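Local coordinates for protein halohydrin epoxidase A (Corynebacterium sp., PDB 4Z9F) that probably catalyses the conversion of vicinal halohydrins to epoxides with release of hydrogen halide, at residues C[5-10]-C[60-65]; C[15-20]-C[218-223]; C[72-77]-C[222-227]. The protein carries 1 engineered substitution. One frame throughout, in Å; residues are numbered along the deposited sequence.

Interaction 1: C[5-10]-C[60-65]; sequences LVTHAR and ERLVDA
L62, on helix 62-67, pushes its side chain against L5 near the end of strand 3-6 and T7 just after it; L5, T7 and L62, all buried, carry the contact. All of the touching is apolar. The CD2 methyl of L5 lies 4.1 Å from CB of L62, so the strand leucine meets the helix leucine near its root. Farther out, CD1 of L62 comes to 3.8 Å from CG2 of T7. In each pair the two side chains cross at about a right angle. The L62 chain is stretched out, chi2 179°, which carries CD1 past L5 to the threonine methyl. V63 is a marginal neighbour of the strand and turns instead to helix 96-123.

The polar interactions lead off in other directions. With chi1 at 60°, the T7 side chain presents its methyl to L62 while OG1 is hydrogen-bonded to the backbone N of N79. Backbone hydrogen bonds to the adjoining strand 73-79 fix the strand that presents L5 to the helix within the sheet.

The contact therefore depends on shape and on exclusion of water: T7 serves as a methyl group toward the helix and as a polar group toward the neighbouring strand, and its hydroxyl is satisfied although the residue is buried.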
loop_
_atom_site.group_PDB
_atom_site.type_symbol
_atom_site.label_atom_id
_atom_site.label_comp_id
_atom_site.label_asym_id
_atom_site.label_seq_id
_atom_site.Cartn_x
_atom_site.Cartn_y
_atom_site.Cartn_z
ATOM N N LEU C 5 -6.401 27.129 -12.586
ATOM C CA LEU C 5 -5.295 27.723 -11.859
ATOM C C LEU C 5 -4.173 26.692 -11.816
ATOM O O LEU C 5 -4.418 25.529 -11.480
ATOM C CB LEU C 5 -5.716 28.128 -10.447
ATOM C CG LEU C 5 -4.593 28.481 -9.468
ATOM C CD1 LEU C 5 -3.799 29.706 -9.933
ATOM C CD2 LEU C 5 -5.142 28.687 -8.067
ATOM N N VAL C 6 -2.968 27.105 -12.212
ATOM C CA VAL C 6 -1.780 26.250 -12.202
ATOM C C VAL C 6 -0.695 26.975 -11.424
ATOM O O VAL C 6 -0.313 28.094 -11.786
ATOM C CB VAL C 6 -1.286 25.921 -13.621
ATOM C CG1 VAL C 6 0.024 25.113 -13.559
ATOM C CG2 VAL C 6 -2.368 25.193 -14.432
ATOM N N THR C 7 -0.201 26.353 -10.360
ATOM C CA THR C 7 0.867 26.974 -9.602
ATOM C C THR C 7 2.222 26.589 -10.200
ATOM O O THR C 7 2.336 25.634 -10.976
ATOM C CB THR C 7 0.794 26.571 -8.134
ATOM O OG1 THR C 7 0.906 25.147 -8.035
ATOM C CG2 THR C 7 -0.532 27.010 -7.539
ATOM N N HIS C 8 3.242 27.364 -9.841
ATOM C CA HIS C 8 4.623 27.152 -10.298
ATOM C C HIS C 8 4.668 26.794 -11.782
ATOM O O HIS C 8 5.256 25.791 -12.197
ATOM C CB HIS C 8 5.305 26.088 -9.443
ATOM C CG HIS C 8 5.410 26.459 -7.998
ATOM N ND1 HIS C 8 6.317 27.386 -7.531
ATOM C CD2 HIS C 8 4.731 26.018 -6.912
ATOM C CE1 HIS C 8 6.191 27.501 -6.222
ATOM N NE2 HIS C 8 5.239 26.680 -5.820
ATOM N N ALA C 9 4.034 27.654 -12.595
ATOM C CA ALA C 9 3.702 27.309 -13.972
ATOM C C ALA C 9 4.921 27.065 -14.852
ATOM O O ALA C 9 4.783 26.462 -15.924
ATOM C CB ALA C 9 2.839 28.410 -14.596
ATOM N N ARG C 10 6.103 27.513 -14.450
ATOM C CA ARG C 10 7.287 27.345 -15.283
ATOM C C ARG C 10 8.114 26.126 -14.895
ATOM O O ARG C 10 9.183 25.904 -15.476
ATOM C CB ARG C 10 8.140 28.612 -15.225
ATOM C CG ARG C 10 7.360 29.835 -15.697
ATOM C CD ARG C 10 8.130 31.108 -15.495
ATOM N NE ARG C 10 9.171 31.279 -16.497
ATOM C CZ ARG C 10 9.872 32.397 -16.648
ATOM N NH1 ARG C 10 9.630 33.436 -15.858
ATOM N NH2 ARG C 10 10.806 32.475 -17.587
ATOM N N GLU C 60 -2.553 31.397 -0.008
ATOM C CA GLU C 60 -3.928 31.649 0.416
ATOM C C GLU C 60 -4.617 32.715 -0.418
ATOM O O GLU C 60 -5.834 32.884 -0.288
ATOM C CB GLU C 60 -3.961 32.068 1.886
ATOM C CG GLU C 60 -3.204 33.360 2.160
ATOM C CD GLU C 60 -1.826 33.132 2.763
ATOM O OE1 GLU C 60 -1.514 33.779 3.786
ATOM O OE2 GLU C 60 -1.056 32.306 2.227
ATOM N N ARG C 61 -3.881 33.443 -1.256
ATOM C CA ARG C 61 -4.468 34.515 -2.047
ATOM C C ARG C 61 -4.636 34.166 -3.518
ATOM O O ARG C 61 -5.276 34.931 -4.247
ATOM C CB ARG C 61 -3.626 35.793 -1.906
ATOM C CG ARG C 61 -3.732 36.424 -0.521
ATOM C CD ARG C 61 -2.640 37.444 -0.255
ATOM N NE ARG C 61 -2.783 38.039 1.073
ATOM C CZ ARG C 61 -2.291 39.226 1.422
ATOM N NH1 ARG C 61 -1.610 39.954 0.542
ATOM N NH2 ARG C 61 -2.475 39.682 2.655
ATOM N N LEU C 62 -4.120 33.018 -3.966
ATOM C CA LEU C 62 -4.175 32.683 -5.386
ATOM C C LEU C 62 -5.597 32.473 -5.882
ATOM O O LEU C 62 -5.895 32.769 -7.044
ATOM C CB LEU C 62 -3.353 31.422 -5.661
ATOM C CG LEU C 62 -1.866 31.573 -5.382
ATOM C CD1 LEU C 62 -1.180 30.257 -5.673
ATOM C CD2 LEU C 62 -1.278 32.718 -6.225
ATOM N N VAL C 63 -6.481 31.935 -5.045
ATOM C CA VAL C 63 -7.824 31.637 -5.529
ATOM C C VAL C 63 -8.594 32.930 -5.776
ATOM O O VAL C 63 -9.213 33.105 -6.829
ATOM C CB VAL C 63 -8.564 30.703 -4.553
ATOM C CG1 VAL C 63 -10.030 30.598 -4.925
ATOM C CG2 VAL C 63 -7.923 29.313 -4.561
ATOM N N ASP C 64 -8.545 33.862 -4.822
ATOM C CA ASP C 64 -9.245 35.133 -5.014
ATOM C C ASP C 64 -8.672 35.893 -6.208
ATOM O O ASP C 64 -9.423 36.462 -7.009
ATOM C CB ASP C 64 -9.170 35.978 -3.740
ATOM C CG ASP C 64 -10.148 35.514 -2.659
ATOM O OD1 ASP C 64 -11.165 34.865 -2.987
ATOM O OD2 ASP C 64 -9.896 35.811 -1.467
ATOM N N ALA C 65 -7.346 35.880 -6.367
ATOM C CA ALA C 65 -6.735 36.518 -7.532
ATOM C C ALA C 65 -7.187 35.860 -8.830
ATOM O O ALA C 65 -7.461 36.550 -9.822
ATOM C CB ALA C 65 -5.213 36.480 -7.422
#

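Interaction 2: C[15-20]-C[218-223]; sequences PAAVEA and ALITFL
I220 and T221 of helix 213-224 meet A17 and A20 of helix 14-23, each through one methyl group. Along 218-223, A218 comes first; its CB points away from helix 14-23 and packs on R227 of the second subunit. L219 follows and is turned to I175 of strand 170-177 and to I231 of that same neighbouring subunit. I220 then points toward helix 14-23. Its CG1 lies beside the backbone N, chi1 -77°, and chi2 of 177° extends the branch until CD1 touches A17 CB at 3.7 Å; the side chain also packs on I132 and I175.

T221 takes the next place, a turn farther along helix 14-23. Its CG2 sits 3.8 Å from A20 CB and 3.7 Å from A20 O, a van der Waals approach to methyl and carbonyl together. The hydroxyl is turned back to its own helix, where OG1 is hydrogen-bonded to G217 O. Because A17 and A20 have such short side chains, the backbones come close: the CA atoms of A17 and I220 are 6.7 Å apart, those of A20 and T221 6.8 Å.

F222 swings off this interface and stacks its ring on F222 of the second subunit, and L223 descends onto I130 and Y173. The two helices thus lie side by side on one face of the parallel Rossmann-type sheet, helix 213-224 over strands 127-132 and 170-177 and beside the subunit interface, helix 14-23 with V18 against strand 27-30.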
loop_
_atom_site.group_PDB
_atom_site.type_symbol
_atom_site.label_atom_id
_atom_site.label_comp_id
_atom_site.label_asym_id
_atom_site.label_seq_id
_atom_site.Cartn_x
_atom_site.Cartn_y
_atom_site.Cartn_z
ATOM N N PRO C 15 4.473 23.435 -17.215
ATOM C CA PRO C 15 4.360 23.599 -18.677
ATOM C C PRO C 15 3.442 22.592 -19.343
ATOM O O PRO C 15 2.689 22.950 -20.260
ATOM C CB PRO C 15 5.815 23.450 -19.147
ATOM C CG PRO C 15 6.607 23.991 -17.997
ATOM C CD PRO C 15 5.864 23.564 -16.752
ATOM N N ALA C 16 3.469 21.336 -18.905
ATOM C CA ALA C 16 2.592 20.341 -19.513
ATOM C C ALA C 16 1.127 20.661 -19.241
ATOM O O ALA C 16 0.276 20.513 -20.129
ATOM C CB ALA C 16 2.943 18.941 -18.992
ATOM N N ALA C 17 0.825 21.090 -18.017
ATOM C CA ALA C 17 -0.550 21.381 -17.632
ATOM C C ALA C 17 -1.055 22.626 -18.350
ATOM O O ALA C 17 -2.161 22.635 -18.898
ATOM C CB ALA C 17 -0.632 21.546 -16.118
ATOM N N VAL C 18 -0.246 23.684 -18.361
ATOM C CA VAL C 18 -0.651 24.936 -18.999
ATOM C C VAL C 18 -0.912 24.716 -20.485
ATOM O O VAL C 18 -1.903 25.211 -21.039
ATOM C CB VAL C 18 0.413 26.023 -18.749
ATOM C CG1 VAL C 18 0.124 27.264 -19.590
ATOM C CG2 VAL C 18 0.477 26.373 -17.272
ATOM N N GLU C 19 -0.054 23.940 -21.150
ATOM C CA GLU C 19 -0.285 23.662 -22.563
ATOM C C GLU C 19 -1.510 22.783 -22.779
ATOM O O GLU C 19 -2.318 23.055 -23.672
ATOM C CB GLU C 19 0.943 23.010 -23.194
ATOM C CG GLU C 19 0.686 22.519 -24.617
ATOM C CD GLU C 19 1.758 22.969 -25.614
ATOM O OE1 GLU C 19 2.028 22.190 -26.561
ATOM O OE2 GLU C 19 2.311 24.087 -25.445
ATOM N N ALA C 20 -1.662 21.708 -22.000
ATOM C CA ALA C 20 -2.763 20.789 -22.270
ATOM C C ALA C 20 -4.115 21.437 -21.995
ATOM O O ALA C 20 -5.058 21.272 -22.775
ATOM C CB ALA C 20 -2.608 19.523 -21.435
ATOM N N ALA C 218 -2.426 14.810 -20.963
ATOM C CA ALA C 218 -3.629 14.026 -21.219
ATOM C C ALA C 218 -4.244 13.500 -19.927
ATOM O O ALA C 218 -5.474 13.469 -19.790
ATOM C CB ALA C 218 -3.317 12.872 -22.169
ATOM N N LEU C 219 -3.410 13.074 -18.969
ATOM C CA LEU C 219 -3.936 12.639 -17.675
ATOM C C LEU C 219 -4.627 13.797 -16.956
ATOM O O LEU C 219 -5.735 13.643 -16.428
ATOM C CB LEU C 219 -2.805 12.064 -16.815
ATOM C CG LEU C 219 -3.160 11.694 -15.377
ATOM C CD1 LEU C 219 -4.224 10.613 -15.369
ATOM C CD2 LEU C 219 -1.923 11.246 -14.584
ATOM N N ILE C 220 -4.000 14.972 -16.964
ATOM C CA ILE C 220 -4.547 16.125 -16.256
ATOM C C ILE C 220 -5.878 16.562 -16.866
ATOM O O ILE C 220 -6.832 16.871 -16.143
ATOM C CB ILE C 220 -3.510 17.265 -16.231
ATOM C CG1 ILE C 220 -2.427 16.965 -15.188
ATOM C CG2 ILE C 220 -4.171 18.607 -15.942
ATOM C CD1 ILE C 220 -1.306 17.997 -15.132
ATOM N N THR C 221 -5.973 16.606 -18.198
ATOM C CA THR C 221 -7.237 17.037 -18.790
ATOM C C THR C 221 -8.303 15.952 -18.683
ATOM O O THR C 221 -9.500 16.266 -18.616
ATOM C CB THR C 221 -7.057 17.470 -20.251
ATOM O OG1 THR C 221 -6.531 16.395 -21.037
ATOM C CG2 THR C 221 -6.134 18.682 -20.346
ATOM N N PHE C 222 -7.899 14.674 -18.662
ATOM C CA PHE C 222 -8.859 13.612 -18.388
ATOM C C PHE C 222 -9.428 13.743 -16.983
ATOM O O PHE C 222 -10.645 13.615 -16.785
ATOM C CB PHE C 222 -8.210 12.238 -18.572
ATOM C CG PHE C 222 -9.118 11.092 -18.211
ATOM C CD1 PHE C 222 -10.153 10.727 -19.052
ATOM C CD2 PHE C 222 -8.924 10.381 -17.043
ATOM C CE1 PHE C 222 -10.985 9.675 -18.744
ATOM C CE2 PHE C 222 -9.774 9.309 -16.719
ATOM C CZ PHE C 222 -10.798 8.970 -17.576
ATOM N N LEU C 223 -8.571 14.027 -15.993
ATOM C CA LEU C 223 -9.078 14.255 -14.643
ATOM C C LEU C 223 -9.952 15.504 -14.591
ATOM O O LEU C 223 -11.054 15.472 -14.036
ATOM C CB LEU C 223 -7.927 14.353 -13.638
ATOM C CG LEU C 223 -7.129 13.048 -13.453
ATOM C CD1 LEU C 223 -5.997 13.219 -12.454
ATOM C CD2 LEU C 223 -8.033 11.876 -13.032
#

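Interaction 3: C[72-77]-C[222-227]; sequences AIDTIV and FLASRR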
loop_
_atom_site.group_PDB
_atom_site.type_symbol
_atom_site.label_atom_id
_atom_site.label_comp_id
_atom_site.label_asym_id
_atom_site.label_seq_id
_atom_site.Cartn_x
_atom_site.Cartn_y
_atom_site.Cartn_z
ATOM N N ALA C 72 -15.911 31.208 -11.992
ATOM C CA ALA C 72 -15.692 30.005 -11.196
ATOM C C ALA C 72 -14.439 29.290 -11.678
ATOM O O ALA C 72 -14.134 29.296 -12.875
ATOM C CB ALA C 72 -16.893 29.051 -11.273
ATOM N N ILE C 73 -13.725 28.672 -10.739
ATOM C CA ILE C 73 -12.557 27.851 -11.055
ATOM C C ILE C 73 -13.029 26.419 -11.284
ATOM O O ILE C 73 -13.659 25.819 -10.406
ATOM C CB ILE C 73 -11.514 27.909 -9.927
ATOM C CG1 ILE C 73 -11.018 29.336 -9.720
ATOM C CG2 ILE C 73 -10.305 27.005 -10.245
ATOM C CD1 ILE C 73 -10.159 29.481 -8.484
ATOM N N ASP C 74 -12.715 25.866 -12.458
ATOM C CA ASP C 74 -13.064 24.489 -12.787
ATOM C C ASP C 74 -12.014 23.498 -12.288
ATOM O O ASP C 74 -12.368 22.414 -11.810
ATOM C CB ASP C 74 -13.241 24.344 -14.309
ATOM C CG ASP C 74 -13.397 22.889 -14.764
ATOM O OD1 ASP C 74 -14.553 22.447 -14.991
ATOM O OD2 ASP C 74 -12.362 22.188 -14.938
ATOM N N THR C 75 -10.735 23.855 -12.395
ATOM C CA THR C 75 -9.635 22.964 -12.043
ATOM C C THR C 75 -8.497 23.755 -11.418
ATOM O O THR C 75 -8.143 24.842 -11.896
ATOM C CB THR C 75 -9.123 22.207 -13.278
ATOM O OG1 THR C 75 -10.176 21.396 -13.813
ATOM C CG2 THR C 75 -7.917 21.336 -12.922
ATOM N N ILE C 76 -7.945 23.223 -10.332
ATOM C CA ILE C 76 -6.712 23.724 -9.747
ATOM C C ILE C 76 -5.665 22.624 -9.913
ATOM O O ILE C 76 -5.894 21.480 -9.503
ATOM C CB ILE C 76 -6.883 24.108 -8.267
ATOM C CG1 ILE C 76 -7.964 25.189 -8.105
ATOM C CG2 ILE C 76 -5.550 24.569 -7.671
ATOM C CD1 ILE C 76 -8.304 25.489 -6.661
ATOM N N VAL C 77 -4.546 22.954 -10.551
ATOM C CA VAL C 77 -3.376 22.084 -10.579
ATOM C C VAL C 77 -2.394 22.633 -9.561
ATOM O O VAL C 77 -1.763 23.672 -9.787
ATOM C CB VAL C 77 -2.738 22.003 -11.970
ATOM C CG1 VAL C 77 -1.467 21.163 -11.893
ATOM C CG2 VAL C 77 -3.699 21.395 -12.968
ATOM N N PHE C 222 -7.899 14.674 -18.662
ATOM C CA PHE C 222 -8.859 13.612 -18.388
ATOM C C PHE C 222 -9.428 13.743 -16.983
ATOM O O PHE C 222 -10.645 13.615 -16.785
ATOM C CB PHE C 222 -8.210 12.238 -18.572
ATOM C CG PHE C 222 -9.118 11.092 -18.211
ATOM C CD1 PHE C 222 -10.153 10.727 -19.052
ATOM C CD2 PHE C 222 -8.924 10.381 -17.043
ATOM C CE1 PHE C 222 -10.985 9.675 -18.744
ATOM C CE2 PHE C 222 -9.774 9.309 -16.719
ATOM C CZ PHE C 222 -10.798 8.970 -17.576
ATOM N N LEU C 223 -8.571 14.027 -15.993
ATOM C CA LEU C 223 -9.078 14.255 -14.643
ATOM C C LEU C 223 -9.952 15.504 -14.591
ATOM O O LEU C 223 -11.054 15.472 -14.036
ATOM C CB LEU C 223 -7.927 14.353 -13.638
ATOM C CG LEU C 223 -7.129 13.048 -13.453
ATOM C CD1 LEU C 223 -5.997 13.219 -12.454
ATOM C CD2 LEU C 223 -8.033 11.876 -13.032
ATOM N N ALA C 224 -9.501 16.600 -15.208
ATOM C CA ALA C 224 -10.259 17.853 -15.167
ATOM C C ALA C 224 -11.637 17.737 -15.805
ATOM O O ALA C 224 -12.520 18.541 -15.482
ATOM C CB ALA C 224 -9.470 18.969 -15.860
ATOM N N SER C 225 -11.838 16.762 -16.701
ATOM C CA SER C 225 -13.110 16.579 -17.398
ATOM C C SER C 225 -14.206 16.031 -16.494
ATOM O O SER C 225 -15.390 16.165 -16.826
ATOM C CB SER C 225 -12.934 15.616 -18.576
ATOM O OG SER C 225 -12.978 14.256 -18.137
ATOM N N ARG C 226 -13.832 15.386 -15.392
ATOM C CA ARG C 226 -14.721 14.727 -14.435
ATOM C C ARG C 226 -15.501 13.563 -15.054
ATOM O O ARG C 226 -16.435 13.042 -14.424
ATOM C CB ARG C 226 -15.696 15.728 -13.782
ATOM C CG ARG C 226 -15.034 17.011 -13.260
ATOM C CD ARG C 226 -16.033 17.937 -12.509
ATOM N NE ARG C 226 -15.627 19.349 -12.545
ATOM C CZ ARG C 226 -16.377 20.373 -12.123
ATOM N NH1 ARG C 226 -17.585 20.156 -11.603
ATOM N NH2 ARG C 226 -15.924 21.621 -12.223
ATOM N N ARG C 227 -15.136 13.125 -16.262
ATOM C CA ARG C 227 -15.861 12.044 -16.922
ATOM C C ARG C 227 -15.727 10.712 -16.192
ATOM O O ARG C 227 -16.572 9.835 -16.393
ATOM C CB ARG C 227 -15.391 11.884 -18.371
ATOM C CG ARG C 227 -15.728 13.092 -19.255
ATOM C CD ARG C 227 -15.720 12.731 -20.739
ATOM N NE ARG C 227 -14.433 12.197 -21.147
ATOM C CZ ARG C 227 -14.240 10.996 -21.676
ATOM N NH1 ARG C 227 -15.262 10.176 -21.910
ATOM N NH2 ARG C 227 -13.010 10.621 -21.995
HETATM O O HOH W 1 -12.866 19.885 -13.139
HETATM O O HOH W 2 -14.877 19.948 -16.278
#
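In this Rossmann-like fold, the C-terminal part of helix 213-224 and the residues after it meet the N-terminal part of strand 73-79 through a salt bridge, two waters and one tight packing contact. At the packing contact, the hydroxyl of T75 rests on the methyl of A224, OG1 to CB 3.3 Å. The same OG1 donates to OD2 of D74 at 2.6 Å, reaching it on the anti side and 27° out of the carboxylate plane; Y26 OH is also hydrogen-bonded to OD2.

R226, with positive phi just beyond the helix, sends its extended chain back to the strand. Its NH2 approaches D74 OD1 at 3.2 Å, obliquely, the two flat groups being turned 30° apart; the bond is weak, with an angle of 126°. NE points in the guanidinium plane at water 1, 2.9 Å away. Water 1 lies within bonding distance of both D74 O and A224 O. Water 2 donates to D74 OD1 at 2.8 Å and to A224 O at 2.9 Å. Spanning the arginine, S225 OG accepts from R227 N in an ST turn.

The D74 carboxylate thus has partners on both oxygens, and the A224 carbonyl oxygen is met by both waters. The direct R226–D74 bond is weak, so the two bound waters, which bridge D74, A224 O and R226 NE, probably carry much of the link.

Interactions 1 and 3 meet at neighbouring strands of one parallel sheet: L5 O lies 2.7 Å from V77 N and L5 N 3.0 Å from T75 O, while V63 CG1 packs on I73 CD1 at 3.7 Å. Interactions 2 and 3 share F222 and L223 on helix 213-224, their centres 10 Å apart, and I220 CG2 rests 4.1 Å from V77 CG2. Strand 3-6 leads into helix 14-23, joining interaction 1 to interaction 2 where V6 CG1 and V18 CG2 are 3.9 Å apart. Helix 62-67 lies on one face of these strands and helix 213-224 on the other, and interactions 2 and 3 both reach the second subunit.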